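Local coordinates for ubiquitin-conjugating enzyme-like protein (Leishmania mexicana, PDB 6ZM3) that probably acts as a ubiquitin-conjugating enzyme variant, pairing with an active E2 partner to help build ubiquitin chains, at residues B[51-54]-B[58-61]. Residues are numbered along the deposited sequence; the frame is centred on the assembly and turned at random.
Sequences GPPS and EYRI
Gly51 and Tyr59 meet through their backbones where the hairpin of strands 44-50 and 61-67 in the UBC fold opens into its loop. Gly51 N donates to Arg60 O at 2.9 Å, and Tyr59 N returns a bond to Gly51 O at 2.8 Å; Tyr59 N sits above the plane of the Gly51 carbonyl, off its lone pairs. One residue thus faces two, a G1-type beta bulge in which Tyr59 takes the left-handed conformation (phi 66°). Farther round the loop, the Glu58 carboxylate reaches back: OE2 accepts the Ser54 amide N at 2.9 Å, a bent bond (139° at the hydrogen) with the donor approaching almost in line with the C-O bond. With CG tucked between the backbone N and the carbonyl carbon (chi1 65°), Glu58 passes Pro52 O and Pro53 CA with its CB, and the extended chain beyond carries OE2 across the loop to the Ser54 amide. A CA-H...O contact lies beside it, Glu58 CA lying 3.2 Å from Pro52 O, which also accepts a hydrogen bond from Thr55 OG1. Pro52 itself packs against Arg121, Met124 and Ala125 of helix 113-125, while the guanidinium of Arg60 bonds to Pro135 O. The exposed Tyr59 ring carries Glu58 CB over one face, offset toward the rim. The hydroxyl end of the ring meets Pro53 obliquely, with Pro53 CG 4.3 Å from Tyr59 CE1 and Pro53 CB 3.9 Å from Tyr59 OH.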
loop_
_atom_site.group_PDB
_atom_site.type_symbol
_atom_site.label_atom_id
_atom_site.label_comp_id
_atom_site.label_asym_id
_atom_site.label_seq_id
_atom_site.Cartn_x
_atom_site.Cartn_y
_atom_site.Cartn_z
ATOM N N GLY B 51 4.847 -4.989 11.744
ATOM C CA GLY B 51 5.529 -4.538 12.950
ATOM C C GLY B 51 5.103 -5.383 14.149
ATOM O O GLY B 51 3.934 -5.707 14.292
ATOM N N PRO B 52 6.045 -5.840 15.007
ATOM C CA PRO B 52 5.687 -6.722 16.122
ATOM C C PRO B 52 4.814 -6.103 17.203
ATOM O O PRO B 52 4.895 -4.902 17.434
ATOM C CB PRO B 52 7.038 -7.099 16.743
ATOM C CG PRO B 52 7.995 -6.018 16.273
ATOM C CD PRO B 52 7.489 -5.564 14.916
ATOM N N PRO B 53 4.005 -6.919 17.920
ATOM C CA PRO B 53 3.137 -6.433 18.993
ATOM C C PRO B 53 3.918 -5.773 20.128
ATOM O O PRO B 53 5.096 -6.077 20.330
ATOM C CB PRO B 53 2.526 -7.703 19.597
ATOM C CG PRO B 53 2.715 -8.766 18.551
ATOM C CD PRO B 53 3.957 -8.377 17.774
ATOM N N SER B 54 3.237 -4.878 20.860
ATOM C CA SER B 54 3.793 -4.214 22.033
ATOM C C SER B 54 5.110 -3.492 21.716
ATOM O O SER B 54 6.106 -3.592 22.434
ATOM C CB SER B 54 3.906 -5.181 23.177
ATOM O OG SER B 54 2.630 -5.754 23.415
ATOM N N GLU B 58 3.953 -1.607 16.036
ATOM C CA GLU B 58 3.048 -2.753 16.035
ATOM C C GLU B 58 2.005 -2.657 14.920
ATOM O O GLU B 58 1.372 -1.619 14.750
ATOM C CB GLU B 58 2.357 -3.004 17.383
ATOM C CG GLU B 58 1.412 -1.905 17.832
ATOM C CD GLU B 58 0.799 -2.113 19.221
ATOM O OE1 GLU B 58 -0.096 -1.354 19.578
ATOM O OE2 GLU B 58 1.212 -3.048 19.939
ATOM N N TYR B 59 1.860 -3.777 14.195
ATOM C CA TYR B 59 0.828 -4.044 13.197
ATOM C C TYR B 59 0.954 -3.140 11.967
ATOM O O TYR B 59 0.134 -3.246 11.054
ATOM C CB TYR B 59 -0.593 -4.094 13.777
ATOM C CG TYR B 59 -0.746 -4.781 15.113
ATOM C CD1 TYR B 59 -0.339 -6.096 15.298
ATOM C CD2 TYR B 59 -1.294 -4.114 16.202
ATOM C CE1 TYR B 59 -0.483 -6.724 16.527
ATOM C CE2 TYR B 59 -1.423 -4.718 17.442
ATOM C CZ TYR B 59 -1.013 -6.030 17.603
ATOM O OH TYR B 59 -1.131 -6.631 18.823
ATOM N N ARG B 60 1.988 -2.291 11.912
ATOM C CA ARG B 60 2.202 -1.521 10.700
ATOM C C ARG B 60 2.581 -2.486 9.576
ATOM O O ARG B 60 3.447 -3.358 9.753
ATOM C CB ARG B 60 3.295 -0.452 10.827
ATOM C CG ARG B 60 2.953 0.683 11.794
ATOM C CD ARG B 60 4.072 1.669 12.026
ATOM N NE ARG B 60 3.614 2.808 12.827
ATOM C CZ ARG B 60 4.029 4.052 12.627
ATOM N NH1 ARG B 60 4.934 4.302 11.704
ATOM N NH2 ARG B 60 3.554 5.043 13.356
ATOM N N ILE B 61 1.994 -2.260 8.387
ATOM C CA ILE B 61 2.369 -3.037 7.206
ATOM C C ILE B 61 3.522 -2.323 6.518
ATOM O O ILE B 61 3.316 -1.326 5.842
ATOM C CB ILE B 61 1.144 -3.261 6.276
ATOM C CG1 ILE B 61 0.092 -4.088 7.017
ATOM C CG2 ILE B 61 1.557 -3.975 4.992
ATOM C CD1 ILE B 61 -1.292 -4.010 6.426
#